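Local coordinates for substrate binding periplasmic protein (PDB 3LOP) that probably captures leucine or a similar amino acid in the periplasm for transport, holding it in the cleft between two lobes, at residues Pro255-Ser260 with Arg285-Phe290; Ala135-Gly140 with His168-Thr173; Gly82-Glu87 with Tyr178-Ala183; Pro74-Thr79 with Lys294-Ala299. All blocks are in the same frame, centred on the assembly; numbering follows the deposited sequence.

Interaction 1: residues Pro255-Ser260 with Arg285-Phe290; sequences PNPGKS and RAVEGF. With LEU (leucine), chain B.
Val287, on helix 284-303, sets each of its methyl groups against a different proline of the loop Pro255-Ser260. Val287 CG1 lies 4.1 Å from CD of Pro255 and Val287 CG2 an equal 4.1 Å from CG of Pro257, the valine crossing both rings at a slant. The carbonyl O of Pro255 also rests on Val287 CG1, at 4.0 Å. The valine side chain divides this way because CG1 stands opposite the backbone N (chi1 168°), which turns CG2 away from the carbonyl carbon. This wedge is the compact part of the contact; Ile265 of helix 263-275 and Leu282 also lie against Val287. The loop then runs outward to the solvent side, where Gly258 and Ser260 are exposed. There it holds itself: a type I turn spans Asn256 to Lys259, and OD1 of Asn256 accepts from N of Gly258 at 2.8 Å, an Asx turn in which the donor stands well above the carbonyl plane. ND2 of Asn256 bonds to the carbonyl of Val354. Arg285 carries the polar work. Its chain, bent at chi2 and chi3, presents the guanidinium edge to the leucine ligand, and NH1 and NH2 of Arg285 both donate to its carboxylate oxygen OXT, at 2.9 and 3.0 Å. Glu288 takes NE of Arg285 on OE1 at 2.7 Å in a salt bridge that limits rotation of the guanidinium. Chemically, loop and helix meet by van der Waals contact without polar pairing, while the helix offers the ligand carboxylate a cation that its own glutamate holds and probably partly neutralises.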
loop_
_atom_site.group_PDB
_atom_site.type_symbol
_atom_site.label_atom_id
_atom_site.label_comp_id
_atom_site.label_asym_id
_atom_site.label_seq_id
_atom_site.Cartn_x
_atom_site.Cartn_y
_atom_site.Cartn_z
ATOM N N PRO A 255 -0.643 -6.321 9.157
ATOM C CA PRO A 255 -0.011 -6.898 10.347
ATOM C C PRO A 255 1.355 -6.219 10.493
ATOM O O PRO A 255 2.065 -6.016 9.506
ATOM C CB PRO A 255 0.104 -8.374 9.983
ATOM C CG PRO A 255 -1.135 -8.602 9.166
ATOM C CD PRO A 255 -1.171 -7.377 8.274
ATOM N N ASN A 256 1.715 -5.871 11.723
ATOM C CA ASN A 256 2.970 -5.179 12.003
ATOM C C ASN A 256 4.191 -6.095 12.016
ATOM O O ASN A 256 4.287 -6.990 12.849
ATOM C CB ASN A 256 2.835 -4.460 13.350
ATOM C CG ASN A 256 4.076 -3.681 13.739
ATOM O OD1 ASN A 256 5.020 -3.548 12.965
ATOM N ND2 ASN A 256 4.070 -3.150 14.958
ATOM N N PRO A 257 5.137 -5.884 11.083
ATOM C CA PRO A 257 6.349 -6.708 11.020
ATOM C C PRO A 257 7.078 -6.732 12.365
ATOM O O PRO A 257 7.771 -7.697 12.690
ATOM C CB PRO A 257 7.177 -6.021 9.939
ATOM C CG PRO A 257 6.144 -5.467 9.031
ATOM C CD PRO A 257 5.121 -4.899 9.985
ATOM N N GLY A 258 6.914 -5.660 13.137
ATOM C CA GLY A 258 7.555 -5.558 14.437
ATOM C C GLY A 258 7.031 -6.542 15.466
ATOM O O GLY A 258 7.727 -6.868 16.428
ATOM N N LYS A 259 5.798 -7.004 15.280
ATOM C CA LYS A 259 5.195 -7.974 16.196
ATOM C C LYS A 259 5.491 -9.363 15.651
ATOM O O LYS A 259 4.667 -9.952 14.951
ATOM C CB LYS A 259 3.681 -7.776 16.280
ATOM C CG LYS A 259 3.243 -6.452 16.874
ATOM C CD LYS A 259 1.740 -6.447 17.111
ATOM C CE LYS A 259 1.254 -5.083 17.567
ATOM N NZ LYS A 259 1.524 -4.045 16.537
ATOM N N SER A 260 6.665 -9.887 15.983
ATOM C CA SER A 260 7.087 -11.192 15.491
ATOM C C SER A 260 6.129 -12.337 15.806
ATOM O O SER A 260 6.086 -13.318 15.066
ATOM C CB SER A 260 8.484 -11.531 16.019
ATOM O OG SER A 260 8.487 -11.653 17.428
ATOM N N ARG A 285 5.528 -3.293 3.235
ATOM C CA ARG A 285 5.062 -3.516 1.872
ATOM C C ARG A 285 5.214 -4.972 1.430
ATOM O O ARG A 285 4.419 -5.458 0.630
ATOM C CB ARG A 285 5.772 -2.576 0.884
ATOM C CG ARG A 285 5.668 -1.077 1.225
ATOM C CD ARG A 285 4.304 -0.663 1.788
ATOM N NE ARG A 285 3.195 -0.738 0.834
ATOM C CZ ARG A 285 2.919 0.178 -0.095
ATOM N NH1 ARG A 285 3.675 1.264 -0.225
ATOM N NH2 ARG A 285 1.858 0.021 -0.878
ATOM N N ALA A 286 6.213 -5.680 1.952
ATOM C CA ALA A 286 6.380 -7.082 1.581
ATOM C C ALA A 286 5.232 -7.879 2.198
ATOM O O ALA A 286 4.708 -8.817 1.593
ATOM C CB ALA A 286 7.724 -7.609 2.077
ATOM N N VAL A 287 4.840 -7.502 3.412
ATOM C CA VAL A 287 3.730 -8.175 4.075
ATOM C C VAL A 287 2.446 -7.907 3.295
ATOM O O VAL A 287 1.601 -8.792 3.162
ATOM C CB VAL A 287 3.585 -7.696 5.538
ATOM C CG1 VAL A 287 2.254 -8.162 6.130
ATOM C CG2 VAL A 287 4.738 -8.254 6.363
ATOM N N GLU A 288 2.308 -6.691 2.767
ATOM C CA GLU A 288 1.131 -6.330 1.984
ATOM C C GLU A 288 1.030 -7.242 0.756
ATOM O O GLU A 288 -0.051 -7.707 0.405
ATOM C CB GLU A 288 1.215 -4.863 1.542
ATOM C CG GLU A 288 -0.067 -4.330 0.918
ATOM C CD GLU A 288 0.025 -2.859 0.539
ATOM O OE1 GLU A 288 0.865 -2.139 1.122
ATOM O OE2 GLU A 288 -0.755 -2.419 -0.333
ATOM N N GLY A 289 2.164 -7.504 0.112
ATOM C CA GLY A 289 2.164 -8.369 -1.057
ATOM C C GLY A 289 1.847 -9.809 -0.689
ATOM O O GLY A 289 1.132 -10.508 -1.414
ATOM N N PHE A 290 2.402 -10.252 0.435
ATOM C CA PHE A 290 2.199 -11.601 0.961
ATOM C C PHE A 290 0.703 -11.802 1.243
ATOM O O PHE A 290 0.103 -12.804 0.835
ATOM C CB PHE A 290 3.014 -11.738 2.256
ATOM C CG PHE A 290 3.138 -13.145 2.783
ATOM C CD1 PHE A 290 4.121 -14.004 2.298
ATOM C CD2 PHE A 290 2.314 -13.586 3.810
ATOM C CE1 PHE A 290 4.283 -15.287 2.839
ATOM C CE2 PHE A 290 2.466 -14.866 4.356
ATOM C CZ PHE A 290 3.452 -15.715 3.869
HETATM N N LEU B . 0.480 3.113 -4.366
HETATM C CA LEU B . 1.493 4.157 -4.046
HETATM C C LEU B . 2.493 3.621 -3.040
HETATM O O LEU B . 3.599 4.191 -2.972
HETATM C CB LEU B . 0.794 5.376 -3.472
HETATM C CG LEU B . -0.373 5.681 -4.403
HETATM C CD1 LEU B . -1.547 6.103 -3.639
HETATM C CD2 LEU B . 0.021 6.706 -5.389
HETATM O OXT LEU B . 2.151 2.644 -2.335
#

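Interaction 2: residues Ala135-Gly140 with His168-Thr173; sequences ALVTIG and HALAIT
Val137, in the last turn of helix 125-138, reaches His168 with one methyl and Leu170 with the other. Its first torsion (chi1 171°) sets CG1 opposite the backbone N and CG2 opposite the carbonyl carbon, so the two branches diverge toward two partners. CG1 sits over one face of the His168 imidazole, 4.1 Å from the ring centroid and displaced toward the rim near CG and CD2; this is a CH-pi contact, with CG of His168 the closest ring atom to Val137 CG1 at 3.8 Å. The ring is turned roughly across its own CA-CB-CG plane (chi2 99°), which presents a flat face to the methyl. ND1 of His168 is hydrogen-bonded to the carbonyl of Thr164 on helix 152-166, a bond that helps to keep the imidazole from spinning. Leu170 comes in tip to tip, its CD1 3.9 Å from Val137 CG2. With its CG beside the backbone N and an extended second torsion (chi2 168°), the leucine carries that methyl straight out from the loop. Leu165 touches both Val137 and Leu170 and completes the small apolar cluster. A Schellman motif ends each of the two helices: Gly140 is the C-prime residue of helix 125-138, and Ala169, also at positive phi and lying between the two residues that receive the valine, is that of helix 152-166. Near the protein surface, this contact is thus made of methyl-methyl and CH-pi packing, while ND1 of the imidazole is satisfied by its own helix.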
loop_
_atom_site.group_PDB
_atom_site.type_symbol
_atom_site.label_atom_id
_atom_site.label_comp_id
_atom_site.label_asym_id
_atom_site.label_seq_id
_atom_site.Cartn_x
_atom_site.Cartn_y
_atom_site.Cartn_z
ATOM N N ALA A 135 -6.670 12.478 15.943
ATOM C CA ALA A 135 -5.813 12.283 17.107
ATOM C C ALA A 135 -5.039 13.570 17.388
ATOM O O ALA A 135 -4.896 13.974 18.543
ATOM C CB ALA A 135 -4.847 11.127 16.863
ATOM N N LEU A 136 -4.547 14.212 16.330
ATOM C CA LEU A 136 -3.796 15.460 16.473
ATOM C C LEU A 136 -4.680 16.562 17.038
ATOM O O LEU A 136 -4.295 17.263 17.976
ATOM C CB LEU A 136 -3.239 15.916 15.121
ATOM C CG LEU A 136 -2.057 15.161 14.503
ATOM C CD1 LEU A 136 -1.811 15.688 13.102
ATOM C CD2 LEU A 136 -0.818 15.332 15.358
ATOM N N VAL A 137 -5.863 16.714 16.454
ATOM C CA VAL A 137 -6.809 17.730 16.896
ATOM C C VAL A 137 -7.184 17.504 18.357
ATOM O O VAL A 137 -7.270 18.450 19.139
ATOM C CB VAL A 137 -8.092 17.706 16.030
ATOM C CG1 VAL A 137 -9.161 18.608 16.633
ATOM C CG2 VAL A 137 -7.771 18.160 14.613
ATOM N N THR A 138 -7.390 16.243 18.726
ATOM C CA THR A 138 -7.772 15.918 20.093
ATOM C C THR A 138 -6.717 16.337 21.113
ATOM O O THR A 138 -7.056 16.695 22.242
ATOM C CB THR A 138 -8.070 14.411 20.237
ATOM O OG1 THR A 138 -9.179 14.071 19.392
ATOM C CG2 THR A 138 -8.423 14.064 21.684
ATOM N N ILE A 139 -5.445 16.305 20.722
ATOM C CA ILE A 139 -4.380 16.701 21.635
ATOM C C ILE A 139 -4.047 18.189 21.544
ATOM O O ILE A 139 -3.064 18.643 22.122
ATOM C CB ILE A 139 -3.082 15.886 21.414
ATOM C CG1 ILE A 139 -2.528 16.133 20.013
ATOM C CG2 ILE A 139 -3.358 14.410 21.639
ATOM C CD1 ILE A 139 -1.170 15.504 19.778
ATOM N N GLY A 140 -4.855 18.941 20.802
ATOM C CA GLY A 140 -4.639 20.377 20.715
ATOM C C GLY A 140 -3.954 20.983 19.508
ATOM O O GLY A 140 -3.773 22.203 19.463
ATOM N N HIS A 168 -13.772 19.868 12.358
ATOM C CA HIS A 168 -13.348 20.460 13.619
ATOM C C HIS A 168 -13.131 21.962 13.489
ATOM O O HIS A 168 -12.412 22.569 14.284
ATOM C CB HIS A 168 -12.069 19.779 14.113
ATOM C CG HIS A 168 -12.240 18.316 14.379
ATOM N ND1 HIS A 168 -11.858 17.344 13.482
ATOM C CD2 HIS A 168 -12.791 17.663 15.429
ATOM C CE1 HIS A 168 -12.168 16.154 13.967
ATOM N NE2 HIS A 168 -12.735 16.320 15.147
ATOM N N ALA A 169 -13.764 22.552 12.478
ATOM C CA ALA A 169 -13.672 23.986 12.225
ATOM C C ALA A 169 -12.234 24.455 12.030
ATOM O O ALA A 169 -11.863 25.552 12.453
ATOM C CB ALA A 169 -14.327 24.759 13.368
ATOM N N LEU A 170 -11.429 23.618 11.387
ATOM C CA LEU A 170 -10.030 23.941 11.122
ATOM C C LEU A 170 -9.740 23.796 9.632
ATOM O O LEU A 170 -10.548 23.254 8.883
ATOM C CB LEU A 170 -9.106 23.006 11.913
ATOM C CG LEU A 170 -9.126 23.115 13.440
ATOM C CD1 LEU A 170 -8.381 21.934 14.043
ATOM C CD2 LEU A 170 -8.496 24.431 13.877
ATOM N N ALA A 171 -8.585 24.295 9.206
ATOM C CA ALA A 171 -8.184 24.201 7.809
ATOM C C ALA A 171 -6.671 24.045 7.735
ATOM O O ALA A 171 -5.960 24.365 8.685
ATOM C CB ALA A 171 -8.620 25.452 7.050
ATOM N N ILE A 172 -6.185 23.540 6.606
ATOM C CA ILE A 172 -4.752 23.355 6.415
ATOM C C ILE A 172 -4.039 24.702 6.489
ATOM O O ILE A 172 -4.478 25.679 5.881
ATOM C CB ILE A 172 -4.467 22.689 5.054
ATOM C CG1 ILE A 172 -5.057 21.276 5.049
ATOM C CG2 ILE A 172 -2.966 22.648 4.786
ATOM C CD1 ILE A 172 -4.980 20.584 3.704
ATOM N N THR A 173 -2.944 24.747 7.242
ATOM C CA THR A 173 -2.173 25.974 7.410
ATOM C C THR A 173 -1.249 26.243 6.231
ATOM O O THR A 173 -1.085 27.389 5.808
ATOM C CB THR A 173 -1.329 25.924 8.702
ATOM O OG1 THR A 173 -2.201 25.988 9.836
ATOM C CG2 THR A 173 -0.344 27.086 8.755
#

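Interaction 3: residues Gly82-Glu87 with Tyr178-Ala183. With LEU (leucine), chain B.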
loop_
_atom_site.group_PDB
_atom_site.type_symbol
_atom_site.label_atom_id
_atom_site.label_comp_id
_atom_site.label_asym_id
_atom_site.label_seq_id
_atom_site.Cartn_x
_atom_site.Cartn_y
_atom_site.Cartn_z
ATOM N N GLY A 82 0.407 2.964 -7.224
ATOM C CA GLY A 82 0.067 4.275 -7.744
ATOM C C GLY A 82 -1.409 4.532 -7.953
ATOM O O GLY A 82 -2.061 3.853 -8.748
ATOM N N THR A 83 -1.941 5.519 -7.239
ATOM C CA THR A 83 -3.345 5.875 -7.373
ATOM C C THR A 83 -3.650 6.224 -8.825
ATOM O O THR A 83 -4.650 5.769 -9.382
ATOM C CB THR A 83 -3.701 7.082 -6.472
ATOM O OG1 THR A 83 -3.636 6.682 -5.099
ATOM C CG2 THR A 83 -5.104 7.585 -6.764
ATOM N N ALA A 84 -2.785 7.027 -9.440
ATOM C CA ALA A 84 -2.995 7.425 -10.830
ATOM C C ALA A 84 -2.922 6.224 -11.767
ATOM O O ALA A 84 -3.664 6.144 -12.746
ATOM C CB ALA A 84 -1.959 8.476 -11.246
ATOM N N ASN A 85 -2.032 5.287 -11.460
ATOM C CA ASN A 85 -1.862 4.101 -12.285
ATOM C C ASN A 85 -3.102 3.216 -12.268
ATOM O O ASN A 85 -3.573 2.778 -13.314
ATOM C CB ASN A 85 -0.637 3.310 -11.816
ATOM C CG ASN A 85 0.647 4.118 -11.915
ATOM O OD1 ASN A 85 1.494 3.868 -12.778
ATOM N ND2 ASN A 85 0.790 5.100 -11.038
ATOM N N VAL A 86 -3.639 2.958 -11.082
ATOM C CA VAL A 86 -4.824 2.125 -10.987
ATOM C C VAL A 86 -6.035 2.838 -11.580
ATOM O O VAL A 86 -6.849 2.217 -12.256
ATOM C CB VAL A 86 -5.129 1.735 -9.531
ATOM C CG1 VAL A 86 -6.404 0.901 -9.477
ATOM C CG2 VAL A 86 -3.962 0.949 -8.953
ATOM N N GLU A 87 -6.154 4.138 -11.333
ATOM C CA GLU A 87 -7.289 4.877 -11.875
ATOM C C GLU A 87 -7.277 4.850 -13.403
ATOM O O GLU A 87 -8.334 4.889 -14.031
ATOM C CB GLU A 87 -7.309 6.315 -11.337
ATOM C CG GLU A 87 -7.552 6.370 -9.829
ATOM C CD GLU A 87 -7.745 7.776 -9.288
ATOM O OE1 GLU A 87 -7.275 8.741 -9.924
ATOM O OE2 GLU A 87 -8.357 7.915 -8.206
ATOM N N TYR A 178 5.286 18.152 -4.789
ATOM C CA TYR A 178 6.493 17.641 -5.428
ATOM C C TYR A 178 5.984 16.796 -6.599
ATOM O O TYR A 178 4.879 16.257 -6.544
ATOM C CB TYR A 178 7.322 16.798 -4.449
ATOM C CG TYR A 178 6.738 15.443 -4.144
ATOM C CD1 TYR A 178 6.964 14.357 -4.993
ATOM C CD2 TYR A 178 5.924 15.252 -3.032
ATOM C CE1 TYR A 178 6.385 13.118 -4.742
ATOM C CE2 TYR A 178 5.341 14.016 -2.775
ATOM C CZ TYR A 178 5.574 12.956 -3.635
ATOM O OH TYR A 178 4.985 11.738 -3.398
ATOM N N PRO A 179 6.773 16.680 -7.678
ATOM C CA PRO A 179 6.396 15.905 -8.870
ATOM C C PRO A 179 6.366 14.390 -8.679
ATOM O O PRO A 179 7.263 13.823 -8.060
ATOM C CB PRO A 179 7.451 16.316 -9.901
ATOM C CG PRO A 179 7.969 17.635 -9.387
ATOM C CD PRO A 179 8.026 17.413 -7.912
ATOM N N ARG A 180 5.341 13.737 -9.224
ATOM C CA ARG A 180 5.234 12.287 -9.102
ATOM C C ARG A 180 6.419 11.618 -9.795
ATOM O O ARG A 180 6.986 12.158 -10.748
ATOM C CB ARG A 180 3.921 11.776 -9.719
ATOM C CG ARG A 180 3.968 11.549 -11.231
ATOM C CD ARG A 180 2.597 11.187 -11.787
ATOM N NE ARG A 180 2.014 10.016 -11.134
ATOM C CZ ARG A 180 2.320 8.754 -11.423
ATOM N NH1 ARG A 180 3.211 8.474 -12.367
ATOM N NH2 ARG A 180 1.733 7.769 -10.761
ATOM N N ASN A 181 6.780 10.441 -9.304
ATOM C CA ASN A 181 7.882 9.659 -9.850
ATOM C C ASN A 181 9.240 10.327 -9.670
ATOM O O ASN A 181 10.191 10.036 -10.396
ATOM C CB ASN A 181 7.637 9.353 -11.329
ATOM C CG ASN A 181 7.587 7.863 -11.609
ATOM O OD1 ASN A 181 7.665 7.044 -10.690
ATOM N ND2 ASN A 181 7.456 7.502 -12.880
ATOM N N THR A 182 9.322 11.229 -8.699
ATOM C CA THR A 182 10.573 11.911 -8.395
ATOM C C THR A 182 10.651 12.077 -6.888
ATOM O O THR A 182 9.708 11.750 -6.167
ATOM C CB THR A 182 10.646 13.331 -9.000
ATOM O OG1 THR A 182 9.857 14.226 -8.205
ATOM C CG2 THR A 182 10.134 13.341 -10.427
ATOM N N ALA A 183 11.785 12.589 -6.427
ATOM C CA ALA A 183 11.998 12.856 -5.015
ATOM C C ALA A 183 12.459 14.309 -4.921
ATOM O O ALA A 183 13.201 14.681 -4.015
ATOM C CB ALA A 183 13.062 11.922 -4.451
HETATM N N LEU B . 0.480 3.113 -4.366
HETATM C CA LEU B . 1.493 4.157 -4.046
HETATM C C LEU B . 2.493 3.621 -3.040
HETATM O O LEU B . 3.599 4.191 -2.972
HETATM C CB LEU B . 0.794 5.376 -3.472
HETATM C CG LEU B . -0.373 5.681 -4.403
HETATM C CD1 LEU B . -1.547 6.103 -3.639
HETATM C CD2 LEU B . 0.021 6.706 -5.389
HETATM O OXT LEU B . 2.151 2.644 -2.335
HETATM O O HOH W 1 -0.188 8.121 -8.469
#
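The guanidinium of Arg180 has the amide of Asn85 close to its plane at one edge, with the two flat groups tilted 42° apart. Asn85 ND2 and Arg180 NH2 are 2.8 Å apart, but the orientation of the amide in the model is uncertain and the nature of the pair stays open. At the edge too, and in plane, lies a water that accepts from NH2 of Arg180 at 3.0 Å and from the backbone N of Ala84, also at 3.0 Å, so it links the arginine to the first turn of helix 83-91. The methyl of Ala84 approaches obliquely, its CB 3.8 Å from Arg180 NH2. Arg180 is the second residue of a type II turn from Pro179 to Thr182; its CG lies between the backbone N and the carbonyl carbon (chi1 84°), and the chain bends at chi3. Its other nitrogens are used as well: NE forms a salt bridge with Asp151, and NH1 donates to the carbonyl of Gln56. Paired with Asp151, the arginine thus ties its loop through a shared water to the helix start that carries Gly82, the N-cap, and Thr83, both residues of the leucine pocket.

Interaction 4: residues Pro74-Thr79 with Lys294-Ala299; sequences PVALLT and KVLAEA
Leu296 turns CG opposite its backbone N (chi1 175°), which projects both of its terminal methyls from helix 284-303 onto the strand, and Leu78 swings CG to the side of its own backbone N (chi1 -78°) to meet them. CD1 of Leu296 is the nearer methyl to Ala76, 3.5 Å from its CB, while CD2 of Leu296 touches Leu78 and still stays near Ala76. That second methyl lies over the forked end of Leu78, with Leu296 CD2 3.6 Å from Leu78 CG and close to both Leu78 methyls, 3.7 Å from Leu78 CD2. The two leucines slant across each other. Ala76 and Leu78 alternate with Leu77, which sets out from the strand away from the helix, as expected for a strand showing successive residues to opposite faces. Val8 of the neighbouring strand 6-12 and Val312 of helix 309-317 add further apolar cover to Leu296, and Phe33 of helix 19-38 to Leu78. All three touching residues are buried. Strand 74-78 is the middle one of a parallel five-stranded sheet of order 2-1-3-4-5, and a helix packed on it in this way belongs to the alpha/beta lobe of the type I periplasmic binding protein fold.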
loop_
_atom_site.group_PDB
_atom_site.type_symbol
_atom_site.label_atom_id
_atom_site.label_comp_id
_atom_site.label_asym_id
_atom_site.label_seq_id
_atom_site.Cartn_x
_atom_site.Cartn_y
_atom_site.Cartn_z
ATOM N N PRO A 74 -3.698 -14.988 -17.251
ATOM C CA PRO A 74 -3.855 -14.866 -15.799
ATOM C C PRO A 74 -5.305 -14.903 -15.331
ATOM O O PRO A 74 -6.221 -14.571 -16.084
ATOM C CB PRO A 74 -3.213 -13.521 -15.507
ATOM C CG PRO A 74 -3.637 -12.721 -16.691
ATOM C CD PRO A 74 -3.384 -13.677 -17.849
ATOM N N VAL A 75 -5.510 -15.306 -14.081
ATOM C CA VAL A 75 -6.850 -15.341 -13.513
ATOM C C VAL A 75 -7.079 -14.080 -12.687
ATOM O O VAL A 75 -8.205 -13.769 -12.312
ATOM C CB VAL A 75 -7.067 -16.582 -12.615
ATOM C CG1 VAL A 75 -6.948 -17.843 -13.454
ATOM C CG2 VAL A 75 -6.060 -16.593 -11.467
ATOM N N ALA A 76 -6.002 -13.349 -12.412
ATOM C CA ALA A 76 -6.104 -12.124 -11.632
ATOM C C ALA A 76 -4.818 -11.306 -11.679
ATOM O O ALA A 76 -3.762 -11.805 -12.077
ATOM C CB ALA A 76 -6.451 -12.455 -10.179
ATOM N N LEU A 77 -4.941 -10.044 -11.274
ATOM C CA LEU A 77 -3.844 -9.078 -11.213
ATOM C C LEU A 77 -3.652 -8.699 -9.741
ATOM O O LEU A 77 -4.630 -8.535 -9.010
ATOM C CB LEU A 77 -4.206 -7.831 -12.029
ATOM C CG LEU A 77 -3.324 -6.580 -11.938
ATOM C CD1 LEU A 77 -1.950 -6.847 -12.547
ATOM C CD2 LEU A 77 -4.009 -5.446 -12.680
ATOM N N LEU A 78 -2.399 -8.554 -9.312
ATOM C CA LEU A 78 -2.086 -8.215 -7.923
ATOM C C LEU A 78 -1.308 -6.924 -7.700
ATOM O O LEU A 78 -0.460 -6.542 -8.505
ATOM C CB LEU A 78 -1.262 -9.334 -7.276
ATOM C CG LEU A 78 -1.888 -10.631 -6.778
ATOM C CD1 LEU A 78 -0.773 -11.588 -6.356
ATOM C CD2 LEU A 78 -2.810 -10.341 -5.600
ATOM N N THR A 79 -1.612 -6.283 -6.574
ATOM C CA THR A 79 -0.948 -5.079 -6.070
ATOM C C THR A 79 -0.320 -4.044 -7.006
ATOM O O THR A 79 0.891 -3.812 -6.958
ATOM C CB THR A 79 0.146 -5.488 -5.062
ATOM O OG1 THR A 79 1.203 -6.169 -5.755
ATOM C CG2 THR A 79 -0.428 -6.431 -4.011
ATOM N N LYS A 294 -2.082 -14.217 -0.597
ATOM C CA LYS A 294 -2.797 -15.242 0.154
ATOM C C LYS A 294 -4.309 -15.111 -0.030
ATOM O O LYS A 294 -5.013 -16.111 -0.148
ATOM C CB LYS A 294 -2.435 -15.175 1.642
ATOM C CG LYS A 294 -2.990 -16.348 2.435
ATOM C CD LYS A 294 -2.403 -16.422 3.834
ATOM C CE LYS A 294 -2.908 -17.662 4.558
ATOM N NZ LYS A 294 -2.332 -17.769 5.927
ATOM N N VAL A 295 -4.807 -13.877 -0.049
ATOM C CA VAL A 295 -6.235 -13.648 -0.247
ATOM C C VAL A 295 -6.640 -14.164 -1.629
ATOM O O VAL A 295 -7.664 -14.830 -1.783
ATOM C CB VAL A 295 -6.577 -12.145 -0.139
ATOM C CG1 VAL A 295 -7.988 -11.885 -0.650
ATOM C CG2 VAL A 295 -6.463 -11.698 1.310
ATOM N N LEU A 296 -5.829 -13.851 -2.637
ATOM C CA LEU A 296 -6.110 -14.305 -3.992
ATOM C C LEU A 296 -6.045 -15.829 -4.062
ATOM O O LEU A 296 -6.879 -16.462 -4.704
ATOM C CB LEU A 296 -5.108 -13.690 -4.976
ATOM C CG LEU A 296 -5.189 -14.168 -6.429
ATOM C CD1 LEU A 296 -6.594 -13.952 -6.993
ATOM C CD2 LEU A 296 -4.159 -13.409 -7.256
ATOM N N ALA A 297 -5.058 -16.416 -3.392
ATOM C CA ALA A 297 -4.904 -17.866 -3.394
ATOM C C ALA A 297 -6.142 -18.569 -2.839
ATOM O O ALA A 297 -6.546 -19.608 -3.355
ATOM C CB ALA A 297 -3.667 -18.265 -2.590
ATOM N N GLU A 298 -6.738 -18.007 -1.791
ATOM C CA GLU A 298 -7.933 -18.595 -1.195
ATOM C C GLU A 298 -9.081 -18.551 -2.200
ATOM O O GLU A 298 -9.861 -19.497 -2.310
ATOM C CB GLU A 298 -8.314 -17.838 0.080
ATOM C CG GLU A 298 -9.631 -18.265 0.733
ATOM C CD GLU A 298 -9.675 -19.733 1.139
ATOM O OE1 GLU A 298 -8.609 -20.376 1.251
ATOM O OE2 GLU A 298 -10.792 -20.242 1.361
ATOM N N ALA A 299 -9.185 -17.449 -2.937
ATOM C CA ALA A 299 -10.237 -17.324 -3.935
ATOM C C ALA A 299 -10.009 -18.349 -5.041
ATOM O O ALA A 299 -10.950 -18.983 -5.509
ATOM C CB ALA A 299 -10.252 -15.915 -4.515
#

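Overall arrangement
Interactions 1 and 4 share helix 284-303: its first turns serve the ligand and the loop of interaction 1, its later turns cover the five-stranded parallel sheet in interaction 4, and their centres lie about 18 Å apart. Interaction 2 sits on the side of the four-stranded sheet, about 40 Å from interaction 4 between centres. Interactions 1 and 3, about 23 Å apart between centres, both touch leucine. Chain order closes 2, then 3, then 1, then 4, with the chain returning late to the first sheet. Interaction 3, from just after strand 74-78 to the loop following strand 174-178, joins the lobes of the two sheets beside the bound leucine, consistent with lobes closed on the ligand.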